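PDB 4DTH: VgrG protein from Vibrio cholerae, which carries an actin cross-linking toxin domain that binds ATP and magnesium and probably uses them to join G-actin monomers covalently. Local coordinates for residues A239-K244 and P269-A274; Q320-Q323 and E327-G330. All coordinates share one frame; numbering follows the deposited sequence. Where two conformers were deposited one is given.

Interaction 1 of 2, residues A239-K244 and P269-A274; sequences AELAKK and PKVKNA. With ATP (adenosine-5'-triphosphate), chain B; SO4 (sulfate ion), chain J; SO4 (sulfate ion), chain F.
Leu241 meets two residues of the facing helix, Val271 and Ala274, and these apolar contacts make up the whole interface between the segments. The CA atoms of Leu241 and Val271 are 7.1 Å apart, and the summed buried surface is a modest 125 Å². The leucine fork divides the work: CD2 of Leu241 reaches CB of Ala274 at 3.6 Å, while CD1 of Leu241 lies a looser 4.2 Å from CG1 of Val271. Since Val271 and Ala274 are three residues apart, roughly one helical turn, both methyls of Leu241 can be engaged at once. The Leu241 torsion chi1 of -65°, with CG beside the backbone N, places the fork against this pair.

The contact joins the C-terminal part of helix 221-245 to the short helix 269-275 within the actin cross-linking domain. Phe245 adds to the seam by touching Val271 and Ala274, and Ala239 and Ala242 pack on Leu314 of helix 312-323.

Polar interactions lie off this seam. Lys272, whose CB points away from helix 221-245, runs out with an extended chain beyond CG to the ATP pocket. Lys272 NZ donates to O3 of the chain F sulfate at 3.0 Å and makes a weak, long hydrogen bond of 3.4 Å to the gamma-phosphate oxygen O1G of ATP. Arg353 NH2 binds the same sulfate, so two cationic groups converge on an anion beside the triphosphate. On the other helix, Lys243 NZ donates to O2 of the chain J sulfate at 2.8 Å, helped by a weaker bond to O1; Tyr310 OH also bonds to it. Both sulfates probably come from the crystallisation liquor. The methylene CG of Glu240 rests 3.3 Å from O3 of the chain J sulfate.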
loop_
_atom_site.group_PDB
_atom_site.type_symbol
_atom_site.label_atom_id
_atom_site.label_comp_id
_atom_site.label_asym_id
_atom_site.label_seq_id
_atom_site.Cartn_x
_atom_site.Cartn_y
_atom_site.Cartn_z
ATOM N N ALA A 239 12.880 -11.086 10.819
ATOM C CA ALA A 239 13.320 -11.805 12.007
ATOM C C ALA A 239 13.354 -10.860 13.223
ATOM O O ALA A 239 12.841 -11.218 14.288
ATOM C CB ALA A 239 14.683 -12.434 11.763
ATOM N N GLU A 240 13.864 -9.615 13.034
ATOM C CA GLU A 240 13.895 -8.611 14.108
ATOM C C GLU A 240 12.487 -8.304 14.610
ATOM O O GLU A 240 12.254 -8.303 15.827
ATOM C CB GLU A 240 14.592 -7.323 13.620
ATOM C CG GLU A 240 14.598 -6.180 14.628
ATOM C CD GLU A 240 14.832 -4.821 13.996
ATOM O OE1 GLU A 240 15.972 -4.556 13.553
ATOM O OE2 GLU A 240 13.867 -4.027 13.920
ATOM N N LEU A 241 11.543 -8.075 13.681
ATOM C CA LEU A 241 10.159 -7.758 14.033
ATOM C C LEU A 241 9.440 -8.932 14.675
ATOM O O LEU A 241 8.678 -8.718 15.608
ATOM C CB LEU A 241 9.381 -7.246 12.816
ATOM C CG LEU A 241 9.870 -5.918 12.235
ATOM C CD1 LEU A 241 9.221 -5.656 10.905
ATOM C CD2 LEU A 241 9.605 -4.763 13.185
ATOM N N ALA A 242 9.698 -10.165 14.199
ATOM C CA ALA A 242 9.082 -11.378 14.756
ATOM C C ALA A 242 9.512 -11.545 16.216
ATOM O O ALA A 242 8.696 -11.910 17.056
ATOM C CB ALA A 242 9.501 -12.600 13.944
ATOM N N LYS A 243 10.780 -11.235 16.519
ATOM C CA LYS A 243 11.349 -11.315 17.861
ATOM C C LYS A 243 10.788 -10.191 18.730
ATOM O O LYS A 243 10.381 -10.425 19.875
ATOM C CB LYS A 243 12.872 -11.178 17.742
ATOM C CG LYS A 243 13.648 -12.087 18.645
ATOM C CD LYS A 243 15.133 -11.790 18.491
ATOM C CE LYS A 243 15.744 -11.384 19.805
ATOM N NZ LYS A 243 17.150 -10.936 19.647
ATOM N N LYS A 244 10.776 -8.960 18.181
ATOM C CA LYS A 244 10.297 -7.762 18.877
ATOM C C LYS A 244 8.810 -7.875 19.250
ATOM O O LYS A 244 8.438 -7.632 20.414
ATOM C CB LYS A 244 10.522 -6.552 17.944
ATOM C CG LYS A 244 9.867 -5.256 18.346
ATOM C CD LYS A 244 10.527 -4.646 19.539
ATOM C CE LYS A 244 10.027 -3.256 19.791
ATOM N NZ LYS A 244 10.504 -2.767 21.106
ATOM N N PRO A 269 -1.126 -3.170 12.177
ATOM C CA PRO A 269 -0.682 -1.795 11.860
ATOM C C PRO A 269 0.605 -1.352 12.552
ATOM O O PRO A 269 1.390 -0.647 11.925
ATOM C CB PRO A 269 -1.865 -0.921 12.287
ATOM C CG PRO A 269 -3.040 -1.816 12.237
ATOM C CD PRO A 269 -2.566 -3.204 12.523
ATOM N N LYS A 270 0.842 -1.766 13.820
ATOM C CA LYS A 270 2.080 -1.361 14.479
ATOM C C LYS A 270 3.320 -2.029 13.886
ATOM O O LYS A 270 4.394 -1.426 13.891
ATOM C CB LYS A 270 2.012 -1.445 16.011
ATOM C CG LYS A 270 1.920 -2.821 16.608
ATOM C CD LYS A 270 1.718 -2.665 18.108
ATOM C CE LYS A 270 1.044 -3.853 18.705
ATOM N NZ LYS A 270 0.964 -3.744 20.185
ATOM N N VAL A 271 3.163 -3.254 13.346
ATOM C CA VAL A 271 4.262 -3.971 12.692
ATOM C C VAL A 271 4.557 -3.284 11.354
ATOM O O VAL A 271 5.719 -3.017 11.041
ATOM C CB VAL A 271 3.993 -5.489 12.546
ATOM C CG1 VAL A 271 5.122 -6.185 11.777
ATOM C CG2 VAL A 271 3.800 -6.136 13.915
ATOM N N LYS A 272 3.502 -2.969 10.581
ATOM C CA LYS A 272 3.671 -2.259 9.312
ATOM C C LYS A 272 4.350 -0.901 9.548
ATOM O O LYS A 272 5.248 -0.528 8.791
ATOM C CB LYS A 272 2.304 -2.044 8.650
ATOM C CG LYS A 272 1.660 -3.291 8.083
ATOM C CD LYS A 272 0.354 -2.851 7.400
ATOM C CE LYS A 272 -0.333 -3.942 6.640
ATOM N NZ LYS A 272 -1.546 -3.422 5.948
ATOM N N ASN A 273 3.955 -0.187 10.631
ATOM C CA ASN A 273 4.542 1.108 10.983
ATOM C C ASN A 273 6.029 1.000 11.301
ATOM O O ASN A 273 6.792 1.891 10.937
ATOM C CB ASN A 273 3.782 1.757 12.137
ATOM C CG ASN A 273 2.431 2.295 11.727
ATOM O OD1 ASN A 273 2.109 2.405 10.538
ATOM N ND2 ASN A 273 1.596 2.613 12.704
ATOM N N ALA A 274 6.442 -0.113 11.936
ATOM C CA ALA A 274 7.840 -0.357 12.284
ATOM C C ALA A 274 8.758 -0.465 11.058
ATOM O O ALA A 274 9.936 -0.146 11.172
ATOM C CB ALA A 274 7.966 -1.589 13.158
HETATM P PG ATP B . -2.700 -3.312 2.198
HETATM O O1G ATP B . -1.565 -2.460 2.670
HETATM O O2G ATP B . -2.221 -4.685 1.817
HETATM O O3G ATP B . -3.775 -3.455 3.237
HETATM P PB ATP B . -4.382 -2.853 -0.096
HETATM O O1B ATP B . -4.368 -4.275 -0.493
HETATM O O2B ATP B . -5.726 -2.539 0.516
HETATM O O3B ATP B . -3.305 -2.591 0.902
HETATM P PA ATP B . -3.223 -2.031 -2.543
HETATM O O1A ATP B . -2.414 -3.261 -2.411
HETATM O O2A ATP B . -4.055 -2.160 -3.822
HETATM O O3A ATP B . -4.139 -1.917 -1.374
HETATM O "O5'" ATP B . -2.233 -0.770 -2.611
HETATM C "C5'" ATP B . -2.829 0.478 -3.003
HETATM C "C4'" ATP B . -1.807 1.569 -3.183
HETATM O "O4'" ATP B . -0.791 1.150 -4.140
HETATM C "C3'" ATP B . -2.388 2.863 -3.753
HETATM O "O3'" ATP B . -1.741 4.025 -3.240
HETATM C "C2'" ATP B . -2.138 2.688 -5.245
HETATM O "O2'" ATP B . -2.227 3.890 -5.992
HETATM C "C1'" ATP B . -0.741 2.104 -5.191
HETATM N N9 ATP B . -0.254 1.461 -6.414
HETATM C C8 ATP B . -0.822 0.408 -7.079
HETATM N N7 ATP B . -0.152 0.037 -8.143
HETATM C C5 ATP B . 0.928 0.907 -8.183
HETATM C C6 ATP B . 2.025 1.036 -9.058
HETATM N N6 ATP B . 2.229 0.248 -10.123
HETATM N N1 ATP B . 2.931 2.004 -8.791
HETATM C C2 ATP B . 2.750 2.785 -7.722
HETATM N N3 ATP B . 1.765 2.758 -6.828
HETATM C C4 ATP B . 0.872 1.793 -7.114
HETATM S S SO4 J . 17.469 -8.086 17.507
HETATM O O1 SO4 J . 16.548 -7.940 18.635
HETATM O O2 SO4 J . 18.251 -9.311 17.682
HETATM O O3 SO4 J . 16.713 -8.163 16.254
HETATM O O4 SO4 J . 18.363 -6.919 17.471
HETATM S S SO4 F . -3.333 -0.494 7.910
HETATM O O1 SO4 F . -4.766 -0.183 7.931
HETATM O O2 SO4 F . -2.681 0.169 9.011
HETATM O O3 SO4 F . -3.170 -1.934 7.989
HETATM O O4 SO4 F . -2.755 -0.030 6.647
#

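Interaction 2 of 2, residues Q320-Q323 and E327-G330; sequences QYFQ and EVAG
The C-terminal turn of helix 312-323 is tied to the loop that follows it, with Tyr321 and Phe322 meeting Glu327 and Val328 across three intervening residues. The nearest CA atoms, those of Phe322 and Glu327, are 7.0 Å apart, and 151 Å² of surface is buried in all.

A hydrogen bond from Tyr321 OH ties the segments. The hydroxyl of Tyr321 donates through OH to the backbone O of Glu327 at 2.6 Å, a short distance for such a pair. The C=O...OH angle of 138° and the position of the donor in the carbonyl plane show that a lone pair of the oxygen is used; the oxygen in turn lies at the edge of the tyrosine ring, in its plane. Tyr321 CG stands anti to the backbone N (chi1 177°), which sends the phenol out toward the loop.

Phe322 leaves the helix along a different first torsion (chi1 -72°), yet its ring comes to lie against that of its neighbour: CD2 of Tyr321 sits 3.7 Å above the plane of the Phe322 ring, over its centre. The Phe322 ring also stacks with Tyr235 and touches Ile234 and Thr238, so helix 221-245 flanks it.

Glu327 turns its backbone, not its CB, to the two rings. The side chain of Glu327 instead carries OE2 to ND2 of Asn334 in a hydrogen bond inside the loop, and its nearest atom is about 8 Å from the nearest atom of ATP. Val328 packs beyond the interface on Ile234, Trp275 and Leu278. The backbone C of Glu327 lies at the edge of the Phe322 ring, near its plane, 4.1 Å from CE1 of Phe322. The apolar contact is made by CE1 of Phe322, which meets CG2 of Val328 obliquely at 4.0 Å.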
loop_
_atom_site.group_PDB
_atom_site.type_symbol
_atom_site.label_atom_id
_atom_site.label_comp_id
_atom_site.label_asym_id
_atom_site.label_seq_id
_atom_site.Cartn_x
_atom_site.Cartn_y
_atom_site.Cartn_z
ATOM N N GLN A 320 12.390 -20.113 4.890
ATOM C CA GLN A 320 11.363 -20.932 4.225
ATOM C C GLN A 320 10.110 -20.123 3.889
ATOM O O GLN A 320 9.559 -20.267 2.796
ATOM C CB GLN A 320 10.985 -22.161 5.082
ATOM C CG GLN A 320 10.147 -23.210 4.316
ATOM C CD GLN A 320 9.389 -24.201 5.182
ATOM O OE1 GLN A 320 9.296 -24.078 6.408
ATOM N NE2 GLN A 320 8.789 -25.199 4.544
ATOM N N TYR A 321 9.658 -19.272 4.834
ATOM C CA TYR A 321 8.488 -18.440 4.648
ATOM C C TYR A 321 8.601 -17.631 3.350
ATOM O O TYR A 321 7.694 -17.676 2.524
ATOM C CB TYR A 321 8.294 -17.504 5.855
ATOM C CG TYR A 321 7.135 -16.553 5.681
ATOM C CD1 TYR A 321 5.822 -16.981 5.863
ATOM C CD2 TYR A 321 7.347 -15.219 5.334
ATOM C CE1 TYR A 321 4.747 -16.109 5.694
ATOM C CE2 TYR A 321 6.282 -14.338 5.161
ATOM C CZ TYR A 321 4.983 -14.788 5.346
ATOM O OH TYR A 321 3.936 -13.928 5.189
ATOM N N PHE A 322 9.713 -16.909 3.181
ATOM C CA PHE A 322 9.909 -16.090 1.990
ATOM C C PHE A 322 10.167 -16.894 0.718
ATOM O O PHE A 322 9.798 -16.440 -0.364
ATOM C CB PHE A 322 10.960 -15.006 2.231
ATOM C CG PHE A 322 10.451 -13.904 3.133
ATOM C CD1 PHE A 322 9.307 -13.182 2.799
ATOM C CD2 PHE A 322 11.109 -13.594 4.319
ATOM C CE1 PHE A 322 8.821 -12.170 3.638
ATOM C CE2 PHE A 322 10.625 -12.583 5.160
ATOM C CZ PHE A 322 9.489 -11.872 4.808
ATOM N N GLN A 323 10.791 -18.072 0.857
ATOM C CA GLN A 323 11.106 -18.976 -0.249
ATOM C C GLN A 323 9.821 -19.549 -0.893
ATOM O O GLN A 323 9.749 -19.621 -2.120
ATOM C CB GLN A 323 12.053 -20.081 0.253
ATOM C CG GLN A 323 12.173 -21.312 -0.635
ATOM C CD GLN A 323 13.017 -22.347 0.059
ATOM O OE1 GLN A 323 12.524 -23.158 0.849
ATOM N NE2 GLN A 323 14.320 -22.303 -0.187
ATOM N N GLU A 327 4.491 -13.263 2.017
ATOM C CA GLU A 327 4.401 -11.814 1.854
ATOM C C GLU A 327 4.877 -11.099 3.118
ATOM O O GLU A 327 4.721 -11.623 4.224
ATOM C CB GLU A 327 2.957 -11.420 1.538
ATOM C CG GLU A 327 2.428 -12.007 0.236
ATOM C CD GLU A 327 2.724 -11.220 -1.027
ATOM O OE1 GLU A 327 3.538 -10.270 -0.976
ATOM O OE2 GLU A 327 2.148 -11.571 -2.079
ATOM N N VAL A 328 5.438 -9.882 2.952
ATOM C CA VAL A 328 5.907 -9.062 4.075
ATOM C C VAL A 328 4.736 -8.674 4.984
ATOM O O VAL A 328 4.855 -8.799 6.207
ATOM C CB VAL A 328 6.714 -7.823 3.579
ATOM C CG1 VAL A 328 6.936 -6.801 4.696
ATOM C CG2 VAL A 328 8.050 -8.257 2.980
ATOM N N ALA A 329 3.607 -8.228 4.388
ATOM C CA ALA A 329 2.437 -7.788 5.150
ATOM C C ALA A 329 1.150 -7.955 4.348
ATOM O O ALA A 329 0.526 -6.978 3.938
ATOM C CB ALA A 329 2.619 -6.328 5.591
ATOM N N GLY A 330 0.753 -9.205 4.148
ATOM C CA GLY A 330 -0.476 -9.510 3.415
ATOM C C GLY A 330 -0.343 -9.371 1.912
ATOM O O GLY A 330 0.769 -9.179 1.395
#

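How the interactions relate
From the N terminus, helix 221-245 comes first; interaction 1 brings it against helix 269-275 and closes the long loop region between them, with 24 residues separating the two segments. Interaction 2 opens only afterwards, closing a tight return of three residues behind helix 312-323, so the two are in series, neither nested nor crossed. The centres of interaction 1 and interaction 2 are about 13 Å apart. In space they meet where CE of Lys272 lies 3.9 Å from CB of Ala329, placing the loop against the lysine that reaches ATP. Residues 239-244 of helix 221-245 form one side of interaction 1, and the same helix also flanks interaction 2.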